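Local coordinates for protein S-adenosylmethionine:tRNA ribosyltransferase-isomerase (Thermotoga maritima, PDB 1VKY) that probably transfers and isomerises the ribose of S-adenosylmethionine onto the 7-aminomethyl group of preQ1-modified tRNA, giving epoxyqueuosine, at residues G65-I76 with G203-G214; V264-R272 with L285-V296. All coordinates share one frame; numbering follows the deposited sequence.

Contact 1 of 2, residues G65-I76 with G203-G214; sequences GDLLVLNVSKVI and GVQFAEVVLHVG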
# COMPACT_ATOMS: atom_id res chain seq x y z
N GLY B 65 26.16 -7.60 -19.88
CA GLY B 65 26.85 -8.44 -18.90
C GLY B 65 26.61 -8.07 -17.43
O GLY B 65 26.90 -8.87 -16.55
N ASP B 66 26.10 -6.87 -17.13
CA ASP B 66 25.72 -6.59 -15.74
C ASP B 66 24.62 -7.57 -15.28
O ASP B 66 23.85 -8.07 -16.11
CB ASP B 66 25.22 -5.16 -15.59
CG ASP B 66 26.33 -4.13 -15.58
OD1 ASP B 66 27.52 -4.50 -15.34
OD2 ASP B 66 26.07 -2.93 -15.82
N LEU B 67 24.54 -7.82 -13.97
CA LEU B 67 23.56 -8.78 -13.41
C LEU B 67 22.65 -8.08 -12.42
O LEU B 67 23.12 -7.54 -11.44
CB LEU B 67 24.27 -9.95 -12.71
CG LEU B 67 23.35 -11.07 -12.15
CD1 LEU B 67 22.79 -11.95 -13.21
CD2 LEU B 67 24.12 -11.94 -11.18
N LEU B 68 21.35 -8.10 -12.71
CA LEU B 68 20.33 -7.58 -11.81
C LEU B 68 19.83 -8.74 -10.98
O LEU B 68 19.37 -9.73 -11.51
CB LEU B 68 19.15 -6.96 -12.58
CG LEU B 68 19.40 -5.53 -13.11
CD1 LEU B 68 18.32 -5.08 -14.11
CD2 LEU B 68 19.43 -4.58 -12.01
N VAL B 69 19.98 -8.63 -9.66
CA VAL B 69 19.52 -9.69 -8.76
C VAL B 69 18.31 -9.25 -8.00
O VAL B 69 18.34 -8.26 -7.24
CB VAL B 69 20.62 -10.13 -7.73
CG1 VAL B 69 20.17 -11.39 -6.95
CG2 VAL B 69 21.91 -10.41 -8.44
N LEU B 70 17.23 -9.99 -8.20
CA LEU B 70 15.96 -9.64 -7.58
C LEU B 70 15.58 -10.63 -6.53
O LEU B 70 15.86 -11.81 -6.66
CB LEU B 70 14.83 -9.68 -8.64
CG LEU B 70 15.02 -8.71 -9.82
CD1 LEU B 70 14.35 -9.28 -11.05
CD2 LEU B 70 14.44 -7.42 -9.48
N ASN B 71 14.89 -10.15 -5.52
CA ASN B 71 14.38 -11.02 -4.51
C ASN B 71 12.91 -11.34 -4.77
O ASN B 71 12.14 -10.45 -5.11
CB ASN B 71 14.46 -10.34 -3.14
CG ASN B 71 14.01 -11.26 -1.99
OD1 ASN B 71 14.67 -12.23 -1.68
ND2 ASN B 71 12.86 -10.96 -1.38
N VAL B 72 12.54 -12.58 -4.52
CA VAL B 72 11.16 -13.03 -4.61
C VAL B 72 10.77 -13.59 -3.26
O VAL B 72 11.42 -14.51 -2.78
CB VAL B 72 11.05 -14.16 -5.65
CG1 VAL B 72 9.69 -14.87 -5.55
CG2 VAL B 72 11.26 -13.59 -7.03
N SER B 73 9.76 -13.02 -2.64
CA SER B 73 9.29 -13.51 -1.35
C SER B 73 8.15 -14.54 -1.56
O SER B 73 7.22 -14.29 -2.31
CB SER B 73 8.86 -12.35 -0.48
OG SER B 73 10.02 -11.69 0.04
N LYS B 74 8.28 -15.71 -0.93
CA LYS B 74 7.33 -16.82 -1.11
C LYS B 74 6.90 -17.31 0.27
O LYS B 74 7.75 -17.54 1.11
CB LYS B 74 7.99 -18.01 -1.81
CG LYS B 74 8.42 -17.75 -3.24
CD LYS B 74 8.98 -19.02 -3.90
CE LYS B 74 9.08 -18.84 -5.44
NZ LYS B 74 9.95 -19.83 -6.13
N VAL B 75 5.59 -17.49 0.49
CA VAL B 75 5.08 -18.12 1.73
C VAL B 75 5.34 -19.62 1.65
O VAL B 75 5.04 -20.26 0.66
CB VAL B 75 3.54 -17.86 1.94
CG1 VAL B 75 3.00 -18.62 3.17
CG2 VAL B 75 3.28 -16.39 2.09
N ILE B 76 5.91 -20.18 2.69
CA ILE B 76 6.12 -21.61 2.77
C ILE B 76 4.73 -22.28 2.65
O ILE B 76 3.87 -22.01 3.48
CB ILE B 76 6.82 -21.98 4.09
CG1 ILE B 76 8.24 -21.43 4.10
CG2 ILE B 76 6.85 -23.51 4.30
CD1 ILE B 76 8.92 -21.53 5.40
N GLY B 203 21.59 -6.87 -23.25
CA GLY B 203 22.58 -7.85 -22.76
C GLY B 203 22.72 -7.84 -21.22
O GLY B 203 23.63 -8.45 -20.67
N VAL B 204 21.82 -7.16 -20.54
CA VAL B 204 21.77 -7.24 -19.06
C VAL B 204 21.18 -8.61 -18.60
O VAL B 204 20.15 -9.02 -19.08
CB VAL B 204 20.96 -6.08 -18.49
CG1 VAL B 204 20.93 -6.14 -16.94
CG2 VAL B 204 21.56 -4.75 -18.96
N GLN B 205 21.84 -9.30 -17.68
CA GLN B 205 21.33 -10.58 -17.16
C GLN B 205 20.52 -10.41 -15.87
O GLN B 205 20.65 -9.40 -15.16
CB GLN B 205 22.51 -11.50 -16.91
CG GLN B 205 23.24 -11.84 -18.22
CD GLN B 205 24.07 -13.09 -18.13
OE1 GLN B 205 23.81 -14.00 -17.30
NE2 GLN B 205 25.09 -13.16 -18.98
N PHE B 206 19.68 -11.40 -15.57
CA PHE B 206 18.84 -11.42 -14.37
C PHE B 206 19.07 -12.69 -13.55
O PHE B 206 19.36 -13.75 -14.09
CB PHE B 206 17.36 -11.35 -14.77
CG PHE B 206 16.96 -9.98 -15.25
CD1 PHE B 206 17.32 -9.55 -16.53
CD2 PHE B 206 16.31 -9.10 -14.40
CE1 PHE B 206 17.00 -8.25 -16.96
CE2 PHE B 206 16.00 -7.79 -14.84
CZ PHE B 206 16.34 -7.39 -16.11
N ALA B 207 18.97 -12.57 -12.23
CA ALA B 207 18.95 -13.73 -11.36
C ALA B 207 18.06 -13.42 -10.20
O ALA B 207 17.70 -12.26 -9.96
CB ALA B 207 20.34 -14.08 -10.88
N GLU B 208 17.68 -14.47 -9.48
CA GLU B 208 16.84 -14.28 -8.31
C GLU B 208 17.35 -14.92 -7.02
O GLU B 208 18.00 -15.99 -7.01
CB GLU B 208 15.37 -14.68 -8.63
CG GLU B 208 15.02 -16.12 -8.52
CD GLU B 208 13.51 -16.36 -8.71
OE1 GLU B 208 12.85 -15.59 -9.49
OE2 GLU B 208 12.99 -17.33 -8.06
N VAL B 209 17.05 -14.25 -5.92
CA VAL B 209 17.19 -14.87 -4.63
C VAL B 209 15.78 -14.96 -4.08
O VAL B 209 14.90 -14.21 -4.50
CB VAL B 209 18.16 -14.11 -3.67
CG1 VAL B 209 19.57 -14.19 -4.22
CG2 VAL B 209 17.73 -12.70 -3.43
N VAL B 210 15.59 -15.83 -3.12
CA VAL B 210 14.26 -16.09 -2.58
C VAL B 210 14.26 -15.92 -1.07
O VAL B 210 15.28 -16.17 -0.37
CB VAL B 210 13.80 -17.53 -2.97
CG1 VAL B 210 12.34 -17.77 -2.58
CG2 VAL B 210 13.95 -17.78 -4.48
N LEU B 211 13.16 -15.41 -0.56
CA LEU B 211 12.94 -15.30 0.86
C LEU B 211 11.70 -16.15 1.17
O LEU B 211 10.60 -15.85 0.73
CB LEU B 211 12.74 -13.85 1.27
CG LEU B 211 12.78 -13.66 2.79
CD1 LEU B 211 14.14 -14.01 3.41
CD2 LEU B 211 12.36 -12.26 3.17
N HIS B 212 11.89 -17.22 1.90
CA HIS B 212 10.79 -18.13 2.22
C HIS B 212 10.25 -17.73 3.58
O HIS B 212 10.98 -17.79 4.56
CB HIS B 212 11.30 -19.54 2.28
CG HIS B 212 11.84 -20.03 0.98
ND1 HIS B 212 11.04 -20.56 -0.00
CD2 HIS B 212 13.11 -20.08 0.48
CE1 HIS B 212 11.77 -20.92 -1.04
NE2 HIS B 212 13.04 -20.64 -0.77
N VAL B 213 8.98 -17.34 3.62
CA VAL B 213 8.35 -16.77 4.80
C VAL B 213 7.39 -17.78 5.46
O VAL B 213 6.43 -18.28 4.83
CB VAL B 213 7.63 -15.46 4.44
CG1 VAL B 213 7.03 -14.82 5.67
CG2 VAL B 213 8.61 -14.52 3.75
N GLY B 214 7.71 -18.12 6.70
CA GLY B 214 6.98 -19.11 7.47
C GLY B 214 5.84 -18.48 8.24
O GLY B 214 6.02 -18.07 9.39
O HOH W 1 16.70 -13.52 -0.09

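Contact 2 of 2, residues V264-R272 with L285-V296; sequences VRTLETIAR and LFIYPPFEFKLV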
# COMPACT_ATOMS: atom_id res chain seq x y z
N VAL B 264 20.42 -7.44 -0.81
CA VAL B 264 21.74 -7.09 -0.23
C VAL B 264 22.07 -7.92 0.97
O VAL B 264 23.16 -8.43 1.06
CB VAL B 264 21.79 -5.61 0.18
CG1 VAL B 264 23.09 -5.29 0.93
CG2 VAL B 264 21.66 -4.73 -1.04
N ARG B 265 21.15 -8.03 1.93
CA ARG B 265 21.42 -8.79 3.15
C ARG B 265 21.66 -10.24 2.84
O ARG B 265 22.55 -10.85 3.41
CB ARG B 265 20.28 -8.64 4.18
CG ARG B 265 19.99 -7.19 4.60
CD ARG B 265 18.86 -7.01 5.73
NE ARG B 265 18.20 -8.29 5.95
CZ ARG B 265 16.99 -8.63 5.55
NH1 ARG B 265 16.18 -7.75 4.97
NH2 ARG B 265 16.57 -9.88 5.77
N THR B 266 20.93 -10.80 1.88
CA THR B 266 21.16 -12.20 1.50
C THR B 266 22.52 -12.41 0.88
O THR B 266 23.25 -13.32 1.26
CB THR B 266 20.02 -12.69 0.53
OG1 THR B 266 18.81 -12.84 1.31
CG2 THR B 266 20.34 -14.11 -0.00
N LEU B 267 22.87 -11.58 -0.10
CA LEU B 267 24.15 -11.71 -0.75
C LEU B 267 25.37 -11.45 0.15
O LEU B 267 26.39 -12.16 0.05
CB LEU B 267 24.20 -10.81 -1.97
CG LEU B 267 23.24 -11.15 -3.13
CD1 LEU B 267 23.42 -10.00 -4.14
CD2 LEU B 267 23.50 -12.50 -3.76
N GLU B 268 25.29 -10.43 1.00
CA GLU B 268 26.40 -10.16 1.94
C GLU B 268 26.53 -11.20 3.05
O GLU B 268 27.62 -11.46 3.58
CB GLU B 268 26.29 -8.73 2.50
CG GLU B 268 26.49 -7.67 1.43
CD GLU B 268 27.83 -7.77 0.69
OE1 GLU B 268 28.87 -7.96 1.37
OE2 GLU B 268 27.87 -7.64 -0.55
N THR B 269 25.43 -11.86 3.38
CA THR B 269 25.46 -13.02 4.25
C THR B 269 26.21 -14.20 3.60
O THR B 269 27.14 -14.79 4.21
CB THR B 269 24.02 -13.41 4.60
OG1 THR B 269 23.40 -12.37 5.36
CG2 THR B 269 23.98 -14.67 5.45
N ILE B 270 25.86 -14.57 2.37
CA ILE B 270 26.55 -15.73 1.75
C ILE B 270 27.99 -15.43 1.37
O ILE B 270 28.80 -16.35 1.30
CB ILE B 270 25.78 -16.34 0.51
CG1 ILE B 270 25.84 -15.40 -0.69
CG2 ILE B 270 24.38 -16.68 0.89
CD1 ILE B 270 25.48 -16.01 -1.97
N ALA B 271 28.29 -14.17 1.12
CA ALA B 271 29.67 -13.74 0.85
C ALA B 271 30.57 -14.04 2.05
O ALA B 271 31.78 -14.09 1.88
CB ALA B 271 29.74 -12.24 0.56
N ARG B 272 30.01 -14.17 3.25
CA ARG B 272 30.80 -14.37 4.45
C ARG B 272 30.75 -15.83 4.92
O ARG B 272 31.16 -16.13 6.02
CB ARG B 272 30.31 -13.45 5.56
CG ARG B 272 30.67 -11.97 5.26
CD ARG B 272 29.95 -10.98 6.05
NE ARG B 272 30.54 -9.64 5.83
CZ ARG B 272 30.39 -8.89 4.75
NH1 ARG B 272 29.65 -9.29 3.72
NH2 ARG B 272 31.00 -7.71 4.67
N LEU B 285 22.39 -10.85 9.81
CA LEU B 285 23.42 -9.84 9.53
C LEU B 285 22.84 -8.46 9.67
O LEU B 285 21.79 -8.18 9.08
CB LEU B 285 23.97 -10.05 8.11
CG LEU B 285 25.03 -9.02 7.65
CD1 LEU B 285 26.28 -9.08 8.53
CD2 LEU B 285 25.42 -9.30 6.20
N PHE B 286 23.50 -7.61 10.46
CA PHE B 286 23.10 -6.23 10.65
C PHE B 286 24.15 -5.32 9.98
O PHE B 286 25.30 -5.31 10.38
CB PHE B 286 22.99 -5.89 12.15
CG PHE B 286 22.59 -4.47 12.41
CD1 PHE B 286 21.34 -4.04 12.10
CD2 PHE B 286 23.48 -3.57 12.92
CE1 PHE B 286 20.98 -2.73 12.29
CE2 PHE B 286 23.10 -2.25 13.13
CZ PHE B 286 21.85 -1.85 12.83
N ILE B 287 23.74 -4.59 8.94
CA ILE B 287 24.61 -3.77 8.13
C ILE B 287 24.46 -2.32 8.58
O ILE B 287 23.37 -1.76 8.59
CB ILE B 287 24.31 -3.95 6.64
CG1 ILE B 287 24.46 -5.41 6.24
CG2 ILE B 287 25.14 -2.95 5.81
CD1 ILE B 287 24.01 -5.73 4.79
N TYR B 288 25.59 -1.73 8.96
CA TYR B 288 25.65 -0.40 9.55
C TYR B 288 27.00 0.19 9.15
O TYR B 288 27.99 -0.56 9.05
CB TYR B 288 25.57 -0.58 11.07
CG TYR B 288 25.44 0.67 11.88
CD1 TYR B 288 24.19 1.24 12.12
CD2 TYR B 288 26.57 1.30 12.43
CE1 TYR B 288 24.05 2.40 12.86
CE2 TYR B 288 26.43 2.50 13.18
CZ TYR B 288 25.16 3.03 13.40
OH TYR B 288 24.94 4.19 14.15
N PRO B 289 27.11 1.50 8.93
CA PRO B 289 28.37 2.08 8.40
C PRO B 289 29.47 2.07 9.46
O PRO B 289 29.16 2.26 10.61
CB PRO B 289 28.00 3.52 8.09
CG PRO B 289 26.58 3.68 8.36
CD PRO B 289 26.12 2.54 9.19
N PRO B 290 30.74 1.85 9.12
CA PRO B 290 31.19 1.51 7.79
C PRO B 290 31.05 0.01 7.48
O PRO B 290 31.21 -0.83 8.36
CB PRO B 290 32.67 1.92 7.85
CG PRO B 290 33.05 1.58 9.20
CD PRO B 290 31.88 1.97 10.06
N PHE B 291 30.73 -0.33 6.24
CA PHE B 291 30.58 -1.76 5.88
C PHE B 291 31.18 -2.00 4.50
O PHE B 291 30.97 -1.19 3.60
CB PHE B 291 29.08 -2.13 5.86
CG PHE B 291 28.80 -3.62 5.83
CD1 PHE B 291 28.64 -4.34 7.00
CD2 PHE B 291 28.68 -4.30 4.62
CE1 PHE B 291 28.38 -5.71 6.96
CE2 PHE B 291 28.37 -5.67 4.59
CZ PHE B 291 28.21 -6.35 5.74
N GLU B 292 31.88 -3.13 4.34
CA GLU B 292 32.47 -3.53 3.07
C GLU B 292 31.56 -4.52 2.34
O GLU B 292 31.31 -5.63 2.84
CB GLU B 292 33.82 -4.22 3.31
CG GLU B 292 34.58 -4.60 2.05
CD GLU B 292 35.07 -3.38 1.25
OE1 GLU B 292 35.21 -2.25 1.81
OE2 GLU B 292 35.32 -3.55 0.03
N PHE B 293 31.11 -4.13 1.16
CA PHE B 293 30.21 -4.95 0.37
C PHE B 293 31.05 -5.87 -0.51
O PHE B 293 31.77 -5.42 -1.39
CB PHE B 293 29.23 -4.06 -0.37
CG PHE B 293 28.27 -3.40 0.56
CD1 PHE B 293 28.66 -2.25 1.28
CD2 PHE B 293 27.03 -3.96 0.80
CE1 PHE B 293 27.80 -1.67 2.23
CE2 PHE B 293 26.18 -3.42 1.72
CZ PHE B 293 26.55 -2.26 2.47
N LYS B 294 31.01 -7.16 -0.21
CA LYS B 294 31.80 -8.15 -0.91
C LYS B 294 31.18 -8.66 -2.20
O LYS B 294 31.87 -9.15 -3.09
CB LYS B 294 32.05 -9.33 0.02
CG LYS B 294 32.92 -8.94 1.19
CD LYS B 294 33.13 -10.13 2.18
CE LYS B 294 34.21 -9.79 3.24
NZ LYS B 294 35.25 -8.75 2.82
N LEU B 295 29.88 -8.61 -2.31
CA LEU B 295 29.23 -9.13 -3.52
C LEU B 295 28.44 -8.07 -4.28
O LEU B 295 28.36 -8.08 -5.51
CB LEU B 295 28.30 -10.31 -3.20
CG LEU B 295 28.82 -11.73 -3.33
CD1 LEU B 295 27.75 -12.72 -3.09
CD2 LEU B 295 29.52 -12.01 -4.69
N VAL B 296 27.94 -7.09 -3.59
CA VAL B 296 27.07 -6.11 -4.25
C VAL B 296 27.85 -4.91 -4.80
O VAL B 296 28.48 -4.18 -4.02
CB VAL B 296 26.03 -5.63 -3.25
CG1 VAL B 296 25.08 -4.58 -3.91
CG2 VAL B 296 25.24 -6.79 -2.69
O HOH W 2 20.01 -9.68 7.72

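Contact 1 of 2, residues G65-I76 with G203-G214
Gly65 N donates to Gly203 O at 2.8 Å. Both glycines have positive phi, and Gly203 closes helix 193-202 in a Schellman motif. Asp66 O then accepts Gln205 N, while its carboxylate turns to Arg255 in a salt bridge. Leu67 holds CG anti to the backbone N (chi1 -177°), which brings CD1 back over the neighbouring strand, 3.7 Å from Gln205 CB and also against Ala207 CB. Leu68 lies alongside Phe206, pointing the same way, with CD1 3.6 Å from Phe206 CZ; Leu199 of helix 193-202 packs on both. Val69 crosses Val209 at about a right angle, CG1 to CG1, on the side covered by helix 261-270. Leu70 CD1 comes up to the edge of the Phe206 ring, 3.9 Å from CD2.

The two strands run parallel in adjoining positions of the mixed sheet, where 67-75 lies between 256-259 and 205-213; even-numbered residues from 68 to 74 donate N-H and accept at C=O in turn.

Asn71, its CG anti to the backbone N (chi1 -176°), swings OD1 over Val209 CG2; a water donates to OD1 (2.9 Å) and weakly to Val210 O. Val72 CG2 touches Glu208 OE1 at 3.5 Å. Ser73 OG rests on Leu211 CB. The extended Lys74 chain lays CD on Val210 CG1, and its NZ stays 4.4 Å from Glu208 OE2, too far to count as a salt bridge. Ile76 CD1 ends against Gly214 CA.

Contact 2 of 2, residues V264-R272 with L285-V296
Glu268 OE1 takes two bonds, from Lys294 N on its syn side (2.8 Å) and from Arg272 NH1 on its anti side in a salt bridge. OE2 takes two more, from Leu295 N at 2.8 Å and, nearly along its C-O axis, from Val296 N at 3.1 Å. A carboxylate near the C-terminal end of helix 261-270 thus receives three successive backbone N-H groups of the loop leading into strand 298-302. Chi1 (-66°) sets CG beside Phe293 CD2, and the bend at chi2 (-57°) then turns the carboxylate toward these amides. Replacement by an alanine would probably leave the amides of Lys294, Leu295 and Val296 without their acceptor and Arg272 without its charged mate.

The Arg272 guanidinium is held between Phe291 CZ on one face and Lys294 CD on the other, its plane 29° from the phenyl ring. Within that plane NH1 also reaches Glu268 O, and NH2 gives Glu292 O a bond of 2.8 Å, which together fix its rotation. Apolar contacts flank the acid: Leu285 CD2 meets Glu268 CB, Val264 CG1 touches the edge of the Phe293 ring, and Leu295 CD1 lies by Leu267 and Ile270. Phe317 of helix 309-318 packs edge-to-face with Phe293. About one turn nearer the helix N terminus, a water joins Arg265 NE (2.9 Å) to Leu285 O (2.7 Å).

In the fold
Both segments of contact 1 precede those of contact 2 in the sequence, and the centres of the two contacts lie 16 Å apart. Helix 261-270 links them. It packs on the 67-75/205-213 strand pair through Thr262 and Thr263, and also through Thr266 CG2, 4.3 Å from Val209 CB, and Leu267 CD2, 4.3 Å from Val209 CG1; its other flank carries the loop 285-296. Strand 256-259, the sheet neighbour of 67-75, reaches both: Ile256 touches Val69 and Leu295. An unidentified ligand, probably from crystallisation, lies about 6 Å from the Asn71 side chain and may mark a pocket near contact 1.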